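PDB 3W56: C2 domain protein from Scophthalmus maximus, which binds calcium ions as a C2 domain protein and may have a part in wide pore channel activity. Local coordinates for residues K47-G51 with S52-G56. Residues are numbered along the deposited sequence; the frame is centred on the assembly and turned at random.
Sequences KVFCG and SANLG
F49 and N54 are a non-hydrogen-bonded pair of a beta hairpin that packs different chemistry on its two faces: ring and amide on one, V48, C50 and L55 on the other. The F49 ring and the N54 amide cross obliquely, their planes 32° apart, with CE1 of F49 3.7 Å from CG of N54 and CD1 passing along the N54 backbone at CA. N54 reaches the ring because its CG is anti to the backbone N (chi1 -173°), and its OD1 then accepts from the backbone N of G56 at 3.2 Å, closing an Asx turn; this donor sits above the amide plane. That bond helps fix the rotation of the amide against the ring. An alanine in place of F49 would probably leave the N54 amide without its aromatic neighbour and open a gap between it and R85 and E87 of the adjoining strand.

On the other face, L55 lies between V48 and C50: its CD1 is 3.7 Å from CB of C50 and 3.9 Å from CG1 of V48. L55 joins this row because a beta bulge at L55 and G56, opposite V48, shifts the register by one residue. There the V48 carbonyl O receives two weak bonds, from N of L55 and N of G56, while V48 N gives a straighter one to O of G56 at 3.0 Å. H75 of strand 73-78 touches C50, A53 and L55, carrying this face toward the second sheet.

Nearer the turn, C50 and A53 exchange two backbone bonds, C50 N to A53 O at 2.8 Å and A53 N to C50 O at 3.0 Å. G51, with positive phi (54°), and S52 occupy the corner of a type II' turn, the tight link of a two-residue beta hairpin at the edge of one sheet of the C2 beta sandwich.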
ATOM      1  N   LYS A  47      -0.107   3.798   3.159  1.00 13.24           N
ATOM      2  CA  LYS A  47      -1.281   3.726   4.035  1.00 19.26           C
ATOM      3  C   LYS A  47      -2.189   2.681   3.476  1.00 16.35           C
ATOM      4  O   LYS A  47      -2.371   2.586   2.231  1.00 15.96           O
ATOM      5  CB  LYS A  47      -2.030   5.053   4.080  1.00 23.49           C
ATOM      6  CG  LYS A  47      -1.313   6.225   4.743  1.00 22.51           C
ATOM      7  CD  LYS A  47      -2.417   7.275   5.171  1.00 16.75           C
ATOM      8  CE  LYS A  47      -1.784   8.629   5.362  1.00 28.58           C
ATOM      9  NZ  LYS A  47      -2.845   9.702   5.546  1.00 35.11           N
ATOM     10  N   VAL A  48      -2.790   1.895   4.349  1.00 10.66           N
ATOM     11  CA  VAL A  48      -3.549   0.693   4.000  1.00  9.43           C
ATOM     12  C   VAL A  48      -4.894   0.719   4.674  1.00 14.99           C
ATOM     13  O   VAL A  48      -5.005   0.769   5.945  1.00 15.66           O
ATOM     14  CB  VAL A  48      -2.857  -0.613   4.462  1.00 11.24           C
ATOM     15  CG1 VAL A  48      -3.577  -1.833   4.004  1.00 11.50           C
ATOM     16  CG2 VAL A  48      -1.422  -0.630   3.922  1.00 11.59           C
ATOM     17  N   PHE A  49      -5.904   0.673   3.821  1.00 15.57           N
ATOM     18  CA  PHE A  49      -7.297   0.578   4.273  1.00 19.59           C
ATOM     19  C   PHE A  49      -7.945  -0.653   3.673  1.00 25.25           C
ATOM     20  O   PHE A  49      -7.705  -1.022   2.510  1.00 16.54           O
ATOM     21  CB  PHE A  49      -8.101   1.808   3.822  1.00 16.38           C
ATOM     22  CG  PHE A  49      -7.476   3.121   4.219  1.00 16.76           C
ATOM     23  CD1 PHE A  49      -7.878   3.783   5.371  1.00 27.36           C
ATOM     24  CD2 PHE A  49      -6.455   3.663   3.448  1.00 16.73           C
ATOM     25  CE1 PHE A  49      -7.275   5.008   5.723  1.00 27.58           C
ATOM     26  CE2 PHE A  49      -5.855   4.883   3.754  1.00 20.75           C
ATOM     27  CZ  PHE A  49      -6.264   5.560   4.926  1.00 33.38           C
ATOM     28  N   CYS A  50      -8.777  -1.302   4.465  1.00 23.27           N
ATOM     29  CA  CYS A  50      -9.626  -2.331   3.914  1.00 16.84           C
ATOM     30  C   CYS A  50     -11.057  -1.911   4.159  1.00 23.79           C
ATOM     31  O   CYS A  50     -11.518  -1.941   5.326  1.00 25.50           O
ATOM     32  CB  CYS A  50      -9.387  -3.675   4.605  1.00 21.71           C
ATOM     33  SG  CYS A  50     -10.349  -4.948   3.778  1.00 28.50           S
ATOM     34  N   GLY A  51     -11.767  -1.557   3.090  1.00 20.47           N
ATOM     35  CA  GLY A  51     -13.067  -0.919   3.265  1.00 27.65           C
ATOM     36  C   GLY A  51     -12.919   0.305   4.163  1.00 20.36           C
ATOM     37  O   GLY A  51     -12.172   1.236   3.859  1.00 23.13           O
ATOM     38  N   SER A  52     -13.624   0.308   5.298  1.00 37.02           N
ATOM     39  CA  SER A  52     -13.615   1.471   6.192  1.00 25.22           C
ATOM     40  C   SER A  52     -12.653   1.280   7.378  1.00 36.48           C
ATOM     41  O   SER A  52     -12.604   2.096   8.294  1.00 41.63           O
ATOM     42  CB  SER A  52     -15.045   1.721   6.749  1.00 30.25           C
ATOM     43  OG  SER A  52     -15.569   0.542   7.352  1.00 33.12           O
ATOM     44  N   ALA A  53     -11.911   0.184   7.371  1.00 23.44           N
ATOM     45  CA  ALA A  53     -10.926  -0.060   8.418  1.00 27.62           C
ATOM     46  C   ALA A  53      -9.534   0.438   7.999  1.00 32.24           C
ATOM     47  O   ALA A  53      -8.972  -0.007   6.993  1.00 26.16           O
ATOM     48  CB  ALA A  53     -10.884  -1.524   8.747  1.00 25.80           C
ATOM     49  N   ASN A  54      -8.998   1.386   8.759  1.00 23.89           N
ATOM     50  CA  ASN A  54      -7.627   1.837   8.589  1.00 25.56           C
ATOM     51  C   ASN A  54      -6.682   0.796   9.190  1.00 23.20           C
ATOM     52  O   ASN A  54      -6.406   0.798  10.407  1.00 22.88           O
ATOM     53  CB  ASN A  54      -7.440   3.205   9.260  1.00 23.33           C
ATOM     54  CG  ASN A  54      -6.083   3.821   8.993  1.00 24.78           C
ATOM     55  OD1 ASN A  54      -5.170   3.192   8.450  1.00 33.53           O
ATOM     56  ND2 ASN A  54      -5.940   5.081   9.400  1.00 36.00           N
ATOM     57  N   LEU A  55      -6.168  -0.088   8.326  1.00 24.26           N
ATOM     58  CA  LEU A  55      -5.295  -1.183   8.740  1.00 24.71           C
ATOM     59  C   LEU A  55      -3.919  -0.763   9.281  1.00 14.32           C
ATOM     60  O   LEU A  55      -3.250  -1.554   9.966  1.00 22.59           O
ATOM     61  CB  LEU A  55      -5.124  -2.172   7.588  1.00 14.53           C
ATOM     62  CG  LEU A  55      -6.385  -2.861   7.143  1.00 23.24           C
ATOM     63  CD1 LEU A  55      -6.013  -3.958   6.187  1.00 19.04           C
ATOM     64  CD2 LEU A  55      -7.158  -3.468   8.357  1.00 21.20           C
ATOM     65  N   GLY A  56      -3.531   0.495   9.051  1.00 20.41           N
ATOM     66  CA  GLY A  56      -2.216   0.966   9.431  1.00 21.25           C
ATOM     67  C   GLY A  56      -1.377   1.563   8.303  1.00 20.30           C
ATOM     68  O   GLY A  56      -1.877   1.915   7.225  1.00 18.14           O
TER